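Local coordinates for protein CCMAN5 (Cellulosimicrobium cellulans, PDB 2XSG) that hydrolyses alpha-mannosidic linkages as a calcium-containing GH92 enzyme and probably exposes mannose-6-phosphate on glycans of yeast-produced lysosomal enzymes, at residues A364-A369 against M669-A674; R358-I363 against R372-S377. All blocks are in the same frame, centred on the assembly; numbering follows the deposited sequence.

Interactions 1 and 2 both start from helix 353-366 and show how one buried helix can meet two partners with different side chains. Interaction 1 joins its last turn to helix 665-675, distant in sequence; interaction 2 joins the same helix to the one that follows it in the chain, 368-387. Both are core contacts of the catalytic domain, without a hydrogen bond across either. The first combines a tight aliphatic pair with a tyrosine whose hydroxyl is bonded just beyond the partner helix; the second is centred on a methionine sulfur beside a phenylalanine edge. The two sites adjoin: the M669 CE methyl lies 3.7 Å from K359 CA, and A672 CB lies 3.9 Å from V362 CG2.

Interaction 1 of 2, residues A364-A369 against M669-A674; sequences AYIDPA and MFVAAA
Within the helical catalytic domain of this GH92 mannosidase, the last turn of helix 353-366 packs against helix 665-675 through two pairs, I366 with V671 and Y365 with A672. I366 and V671 meet tip to tip, with I366 CD1 only 3.3 Å from V671 CG1, closer than two methyl groups normally come. The isoleucine reaches across because its CG1 lies beside the backbone N (chi1 -72°) and the chain then runs on extended to CD1. M318 of helix 306-318 touches both side chains, so the tight pair is part of a three-helix apolar cluster.

An (alpha/alpha)6 barrel is the fold expected of this family's catalytic domain, and here helices some 300 residues apart in sequence are brought together in a buried contact. Y365 supplies the second pair. Its ring runs out toward the partner helix, bringing OH to 3.5 Å from A672 CA and 3.8 Å from A672 CB. The small alanine lets the phenol end lie close to the helix backbone, while the hydroxyl itself donates to the carbonyl oxygen of L677, just past that helix; the ring also meets F687 edge-to-face. Directly after I366 the helix ends: D367 leaves helical backbone angles and serves as N-cap of helix 368-387, its OD1 making a weak hydrogen bond to L370 N.

Interaction 2 of 2, residues R358-I363 against R372-S377; sequences RKFSVI and RDMVQS
A Met-aromatic contact, with an isoleucine packed on the same sulfur, lies on the inner side of the bend where helix 353-366 gives way to helix 368-387. M374 reaches over from the second helix and rests its sulfur against F360 and I363, which lie one turn apart on the first. Its SD is 4.1 Å from F360 CE1 and equally 4.1 Å from I363 CD1, so a single sulfur touches both partners. Toward the phenylalanine it comes at the edge rather than over a face: SD is 5.2 Å from the ring centroid and 82° off the ring normal. The I363 side chain instead crosses that of M374 at about a right angle. From CG outward the methionine is fully extended (chi2 179°), which carries the sulfur across to the opposite helix. One face of the F360 ring is met by its neighbour K359, whose CE stands 3.9 Å above the plane, offset toward the rim.

On the second helix, S377 OG donates to D373 O at 2.6 Å, while S377 N bonds the same oxygen from the opposite face of the carbonyl plane. Y371, one turn before M374 on the same helix, also touches F360 and I363; beyond the pair, Y348 of strand 348-349 packs on M374 and gives its backbone N to S377 OG, and helix 665-675 lies against K359 and V362 of helix 353-366.

Interaction 1 of 2, residues A364-A369 against M669-A674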
ATOM      1  N   ALA A 364       9.377  -7.846  -5.930  1.00  3.28           N
ATOM      2  CA  ALA A 364      10.465  -8.398  -6.762  1.00  3.80           C
ATOM      3  C   ALA A 364      10.526  -9.931  -6.776  1.00  3.81           C
ATOM      4  O   ALA A 364      10.758 -10.524  -7.828  1.00  3.73           O
ATOM      5  CB  ALA A 364      11.818  -7.819  -6.366  1.00  3.50           C
ATOM      6  N   TYR A 365      10.302 -10.587  -5.640  1.00  4.50           N
ATOM      7  CA  TYR A 365      10.397 -12.054  -5.663  1.00  4.70           C
ATOM      8  C   TYR A 365       9.069 -12.793  -5.893  1.00  5.57           C
ATOM      9  O   TYR A 365       9.055 -14.016  -6.089  1.00  6.15           O
ATOM     10  CB  TYR A 365      11.251 -12.616  -4.507  1.00  4.73           C
ATOM     11  CG  TYR A 365      10.651 -12.647  -3.111  1.00  3.93           C
ATOM     12  CD1 TYR A 365       9.535 -13.420  -2.825  1.00  3.24           C
ATOM     13  CD2 TYR A 365      11.269 -11.963  -2.053  1.00  5.23           C
ATOM     14  CE1 TYR A 365       9.013 -13.478  -1.531  1.00  4.61           C
ATOM     15  CE2 TYR A 365      10.773 -12.024  -0.761  1.00  3.81           C
ATOM     16  CZ  TYR A 365       9.629 -12.787  -0.509  1.00  4.33           C
ATOM     17  OH  TYR A 365       9.114 -12.857   0.770  1.00  2.83           O
ATOM     18  N   ILE A 366       7.962 -12.048  -5.916  1.00  5.76           N
ATOM     19  CA  ILE A 366       6.657 -12.649  -6.184  1.00  6.01           C
ATOM     20  C   ILE A 366       6.226 -12.466  -7.650  1.00  6.41           C
ATOM     21  O   ILE A 366       5.727 -13.412  -8.267  1.00  6.63           O
ATOM     22  CB  ILE A 366       5.591 -12.189  -5.164  1.00  6.58           C
ATOM     23  CG1 ILE A 366       5.881 -12.868  -3.812  1.00  7.45           C
ATOM     24  CG2 ILE A 366       4.168 -12.574  -5.627  1.00  7.65           C
ATOM     25  CD1 ILE A 366       5.146 -12.294  -2.650  1.00  9.58           C
ATOM     26  N   ASP A 367       6.459 -11.268  -8.196  1.00  5.97           N
ATOM     27  CA  ASP A 367       6.133 -10.947  -9.583  1.00  5.57           C
ATOM     28  C   ASP A 367       7.230 -10.062 -10.180  1.00  4.72           C
ATOM     29  O   ASP A 367       7.080  -8.834 -10.251  1.00  4.39           O
ATOM     30  CB  ASP A 367       4.766 -10.263  -9.663  1.00  5.56           C
ATOM     31  CG  ASP A 367       4.237 -10.155 -11.087  1.00  6.70           C
ATOM     32  OD1 ASP A 367       5.009 -10.316 -12.061  1.00  6.55           O
ATOM     33  OD2 ASP A 367       3.027  -9.906 -11.226  1.00  7.88           O
ATOM     34  N   PRO A 368       8.358 -10.684 -10.589  1.00  4.37           N
ATOM     35  CA  PRO A 368       9.519  -9.895 -11.048  1.00  3.96           C
ATOM     36  C   PRO A 368       9.213  -8.919 -12.201  1.00  4.12           C
ATOM     37  O   PRO A 368       9.705  -7.775 -12.183  1.00  3.69           O
ATOM     38  CB  PRO A 368      10.533 -10.976 -11.467  1.00  4.61           C
ATOM     39  CG  PRO A 368      10.174 -12.165 -10.627  1.00  4.44           C
ATOM     40  CD  PRO A 368       8.655 -12.128 -10.556  1.00  3.91           C
ATOM     41  N   ALA A 369       8.392  -9.354 -13.170  1.00  3.87           N
ATOM     42  CA  ALA A 369       8.041  -8.534 -14.348  1.00  3.74           C
ATOM     43  C   ALA A 369       7.257  -7.289 -13.960  1.00  3.86           C
ATOM     44  O   ALA A 369       7.482  -6.210 -14.509  1.00  3.10           O
ATOM     45  CB  ALA A 369       7.227  -9.346 -15.353  1.00  3.99           C
ATOM     46  N   MET A 669       4.203  -7.052   3.940  1.00  3.01           N
ATOM     47  CA  MET A 669       5.018  -7.622   5.022  1.00  2.90           C
ATOM     48  C   MET A 669       4.464  -8.938   5.563  1.00  2.84           C
ATOM     49  O   MET A 669       5.226  -9.834   5.935  1.00  2.92           O
ATOM     50  CB  MET A 669       5.238  -6.606   6.143  1.00  3.18           C
ATOM     51  CG  MET A 669       5.869  -5.303   5.680  1.00  2.97           C
ATOM     52  SD  MET A 669       7.429  -5.447   4.753  1.00  9.77           S
ATOM     53  CE  MET A 669       6.926  -5.217   3.054  1.00  6.25           C
ATOM     54  N   PHE A 670       3.144  -9.069   5.612  1.00  2.43           N
ATOM     55  CA  PHE A 670       2.546 -10.343   6.028  1.00  2.90           C
ATOM     56  C   PHE A 670       2.911 -11.457   5.050  1.00  3.20           C
ATOM     57  O   PHE A 670       3.303 -12.551   5.460  1.00  3.61           O
ATOM     58  CB  PHE A 670       1.025 -10.243   6.151  1.00  2.55           C
ATOM     59  CG  PHE A 670       0.380 -11.511   6.652  1.00  2.98           C
ATOM     60  CD1 PHE A 670       0.140 -12.577   5.779  1.00  2.07           C
ATOM     61  CD2 PHE A 670       0.028 -11.646   7.990  1.00  2.00           C
ATOM     62  CE1 PHE A 670      -0.432 -13.758   6.252  1.00  3.54           C
ATOM     63  CE2 PHE A 670      -0.547 -12.835   8.463  1.00  3.20           C
ATOM     64  CZ  PHE A 670      -0.787 -13.877   7.594  1.00  2.00           C
ATOM     65  N   VAL A 671       2.747 -11.194   3.755  1.00  3.30           N
ATOM     66  CA  VAL A 671       3.150 -12.171   2.749  1.00  3.29           C
ATOM     67  C   VAL A 671       4.617 -12.574   2.948  1.00  3.38           C
ATOM     68  O   VAL A 671       4.945 -13.758   2.928  1.00  2.83           O
ATOM     69  CB  VAL A 671       2.932 -11.619   1.344  1.00  3.54           C
ATOM     70  CG1 VAL A 671       3.704 -12.462   0.289  1.00  3.81           C
ATOM     71  CG2 VAL A 671       1.433 -11.587   1.031  1.00  3.97           C
ATOM     72  N   ALA A 672       5.491 -11.580   3.126  1.00  3.32           N
ATOM     73  CA  ALA A 672       6.931 -11.822   3.286  1.00  3.04           C
ATOM     74  C   ALA A 672       7.230 -12.698   4.511  1.00  3.00           C
ATOM     75  O   ALA A 672       8.063 -13.625   4.448  1.00  2.82           O
ATOM     76  CB  ALA A 672       7.678 -10.489   3.386  1.00  2.30           C
ATOM     77  N   ALA A 673       6.550 -12.402   5.618  1.00  2.56           N
ATOM     78  CA  ALA A 673       6.703 -13.189   6.840  1.00  3.21           C
ATOM     79  C   ALA A 673       6.272 -14.638   6.598  1.00  3.54           C
ATOM     80  O   ALA A 673       6.957 -15.568   7.040  1.00  3.54           O
ATOM     81  CB  ALA A 673       5.910 -12.573   7.973  1.00  2.51           C
ATOM     82  N   ALA A 674       5.166 -14.807   5.859  1.00  3.90           N
ATOM     83  CA  ALA A 674       4.591 -16.133   5.560  1.00  4.16           C
ATOM     84  C   ALA A 674       5.526 -16.966   4.710  1.00  3.84           C
ATOM     85  O   ALA A 674       5.712 -18.154   4.990  1.00  4.49           O
ATOM     86  CB  ALA A 674       3.242 -16.014   4.879  1.00  3.81           C
TER

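Interaction 2 of 2, residues R358-I363 against R372-S377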
ATOM      1  N   ARG A 358       9.810  -0.671   1.454  1.00  3.71           N
ATOM      2  CA  ARG A 358      10.208  -2.084   1.602  1.00  4.11           C
ATOM      3  C   ARG A 358       9.312  -3.071   0.837  1.00  3.84           C
ATOM      4  O   ARG A 358       9.700  -4.223   0.621  1.00  3.72           O
ATOM      5  CB  ARG A 358      10.249  -2.504   3.068  1.00  3.99           C
ATOM      6  CG  ARG A 358      11.485  -2.058   3.805  1.00  5.71           C
ATOM      7  CD  ARG A 358      11.686  -2.886   5.090  1.00  5.67           C
ATOM      8  NE  ARG A 358      13.020  -2.687   5.637  1.00  4.19           N
ATOM      9  CZ  ARG A 358      13.387  -1.585   6.278  1.00  3.80           C
ATOM     10  NH1 ARG A 358      12.514  -0.603   6.454  1.00  2.16           N
ATOM     11  NH2 ARG A 358      14.622  -1.462   6.739  1.00  2.74           N
ATOM     12  N   LYS A 359       8.113  -2.638   0.452  1.00  3.05           N
ATOM     13  CA  LYS A 359       7.162  -3.553  -0.190  1.00  2.82           C
ATOM     14  C   LYS A 359       7.653  -3.996  -1.575  1.00  2.67           C
ATOM     15  O   LYS A 359       7.426  -5.150  -1.985  1.00  2.34           O
ATOM     16  CB  LYS A 359       5.740  -2.948  -0.251  1.00  2.64           C
ATOM     17  CG  LYS A 359       5.472  -2.054  -1.450  1.00  3.37           C
ATOM     18  CD  LYS A 359       4.047  -1.513  -1.461  1.00  3.48           C
ATOM     19  CE  LYS A 359       3.763  -0.853  -2.793  1.00  2.52           C
ATOM     20  NZ  LYS A 359       2.654   0.171  -2.717  1.00  3.27           N
ATOM     21  N   PHE A 360       8.332  -3.086  -2.281  1.00  2.16           N
ATOM     22  CA  PHE A 360       8.798  -3.359  -3.625  1.00  2.32           C
ATOM     23  C   PHE A 360       9.805  -4.499  -3.625  1.00  2.23           C
ATOM     24  O   PHE A 360       9.789  -5.334  -4.535  1.00  2.00           O
ATOM     25  CB  PHE A 360       9.398  -2.100  -4.274  1.00  2.83           C
ATOM     26  CG  PHE A 360       8.390  -0.990  -4.473  1.00  4.01           C
ATOM     27  CD1 PHE A 360       7.525  -1.007  -5.557  1.00  4.90           C
ATOM     28  CD2 PHE A 360       8.294   0.049  -3.562  1.00  4.61           C
ATOM     29  CE1 PHE A 360       6.573  -0.005  -5.738  1.00  4.73           C
ATOM     30  CE2 PHE A 360       7.352   1.081  -3.748  1.00  7.25           C
ATOM     31  CZ  PHE A 360       6.501   1.047  -4.842  1.00  6.36           C
ATOM     32  N   SER A 361      10.662  -4.554  -2.600  1.00  2.02           N
ATOM     33  CA  SER A 361      11.661  -5.616  -2.518  1.00  2.68           C
ATOM     34  C   SER A 361      11.007  -7.002  -2.494  1.00  3.29           C
ATOM     35  O   SER A 361      11.591  -7.973  -3.002  1.00  3.90           O
ATOM     36  CB  SER A 361      12.549  -5.457  -1.293  1.00  3.17           C
ATOM     37  OG  SER A 361      13.160  -4.171  -1.188  1.00  3.32           O
ATOM     38  N   VAL A 362       9.821  -7.088  -1.892  1.00  3.05           N
ATOM     39  CA  VAL A 362       9.030  -8.331  -1.824  1.00  3.61           C
ATOM     40  C   VAL A 362       8.311  -8.621  -3.145  1.00  4.05           C
ATOM     41  O   VAL A 362       8.344  -9.751  -3.639  1.00  4.83           O
ATOM     42  CB  VAL A 362       7.988  -8.291  -0.670  1.00  3.89           C
ATOM     43  CG1 VAL A 362       7.239  -9.638  -0.544  1.00  4.20           C
ATOM     44  CG2 VAL A 362       8.643  -7.910   0.680  1.00  3.70           C
ATOM     45  N   ILE A 363       7.647  -7.609  -3.711  1.00  3.96           N
ATOM     46  CA  ILE A 363       7.094  -7.713  -5.060  1.00  3.43           C
ATOM     47  C   ILE A 363       8.131  -8.306  -6.026  1.00  3.45           C
ATOM     48  O   ILE A 363       7.801  -9.191  -6.823  1.00  3.48           O
ATOM     49  CB  ILE A 363       6.567  -6.351  -5.600  1.00  3.37           C
ATOM     50  CG1 ILE A 363       5.334  -5.895  -4.822  1.00  2.14           C
ATOM     51  CG2 ILE A 363       6.209  -6.464  -7.086  1.00  2.97           C
ATOM     52  CD1 ILE A 363       4.934  -4.452  -5.130  1.00  2.00           C
ATOM     53  N   ARG A 372       9.680  -4.947 -12.212  1.00  5.20           N
ATOM     54  CA  ARG A 372      10.503  -4.257 -13.192  1.00  5.45           C
ATOM     55  C   ARG A 372       9.721  -3.072 -13.790  1.00  5.86           C
ATOM     56  O   ARG A 372      10.246  -1.960 -13.867  1.00  5.58           O
ATOM     57  CB  ARG A 372      11.023  -5.194 -14.291  1.00  5.84           C
ATOM     58  CG  ARG A 372      12.047  -4.495 -15.212  1.00  7.37           C
ATOM     59  CD  ARG A 372      12.501  -5.289 -16.459  1.00 11.33           C
ATOM     60  NE  ARG A 372      13.690  -4.631 -17.028  1.00 16.07           N
ATOM     61  CZ  ARG A 372      13.650  -3.553 -17.814  1.00 18.22           C
ATOM     62  NH1 ARG A 372      12.481  -3.017 -18.170  1.00 19.12           N
ATOM     63  NH2 ARG A 372      14.776  -3.004 -18.259  1.00 18.79           N
ATOM     64  N   ASP A 373       8.465  -3.289 -14.176  1.00  5.78           N
ATOM     65  CA  ASP A 373       7.698  -2.200 -14.800  1.00  6.19           C
ATOM     66  C   ASP A 373       7.503  -1.035 -13.827  1.00  5.68           C
ATOM     67  O   ASP A 373       7.575   0.129 -14.212  1.00  5.09           O
ATOM     68  CB  ASP A 373       6.350  -2.681 -15.340  1.00  6.08           C
ATOM     69  CG  ASP A 373       6.456  -3.349 -16.722  1.00  7.81           C
ATOM     70  OD1 ASP A 373       7.575  -3.549 -17.250  1.00  6.79           O
ATOM     71  OD2 ASP A 373       5.385  -3.681 -17.272  1.00  8.87           O
ATOM     72  N   MET A 374       7.259  -1.360 -12.558  1.00  4.96           N
ATOM     73  CA  MET A 374       7.125  -0.344 -11.533  1.00  3.88           C
ATOM     74  C   MET A 374       8.384   0.518 -11.374  1.00  3.23           C
ATOM     75  O   MET A 374       8.295   1.740 -11.257  1.00  2.54           O
ATOM     76  CB  MET A 374       6.749  -1.002 -10.211  1.00  3.87           C
ATOM     77  CG  MET A 374       5.350  -1.594 -10.217  1.00  3.96           C
ATOM     78  SD  MET A 374       4.993  -2.365  -8.631  1.00  6.06           S
ATOM     79  CE  MET A 374       3.252  -2.776  -8.812  1.00  5.82           C
ATOM     80  N   VAL A 375       9.554  -0.124 -11.353  1.00  2.66           N
ATOM     81  CA  VAL A 375      10.803   0.600 -11.192  1.00  2.79           C
ATOM     82  C   VAL A 375      11.072   1.456 -12.425  1.00  2.51           C
ATOM     83  O   VAL A 375      11.470   2.615 -12.301  1.00  2.62           O
ATOM     84  CB  VAL A 375      11.999  -0.338 -10.893  1.00  2.99           C
ATOM     85  CG1 VAL A 375      13.296   0.480 -10.788  1.00  2.74           C
ATOM     86  CG2 VAL A 375      11.738  -1.136  -9.569  1.00  3.41           C
ATOM     87  N   GLN A 376      10.842   0.884 -13.606  1.00  2.84           N
ATOM     88  CA  GLN A 376      10.980   1.625 -14.853  1.00  3.18           C
ATOM     89  C   GLN A 376      10.063   2.844 -14.841  1.00  3.45           C
ATOM     90  O   GLN A 376      10.446   3.926 -15.302  1.00  3.06           O
ATOM     91  CB  GLN A 376      10.676   0.749 -16.075  1.00  3.37           C
ATOM     92  CG  GLN A 376      10.828   1.485 -17.454  1.00  2.37           C
ATOM     93  CD  GLN A 376      12.248   1.956 -17.770  1.00  5.22           C
ATOM     94  OE1 GLN A 376      12.982   1.292 -18.508  1.00  5.81           O
ATOM     95  NE2 GLN A 376      12.631   3.126 -17.240  1.00  4.30           N
ATOM     96  N   SER A 377       8.859   2.657 -14.304  1.00  3.18           N
ATOM     97  CA  SER A 377       7.874   3.741 -14.233  1.00  3.14           C
ATOM     98  C   SER A 377       8.364   4.835 -13.300  1.00  3.04           C
ATOM     99  O   SER A 377       8.234   6.036 -13.601  1.00  2.88           O
ATOM    100  CB  SER A 377       6.525   3.200 -13.765  1.00  3.83           C
ATOM    101  OG  SER A 377       6.060   2.200 -14.664  1.00  4.49           O
TER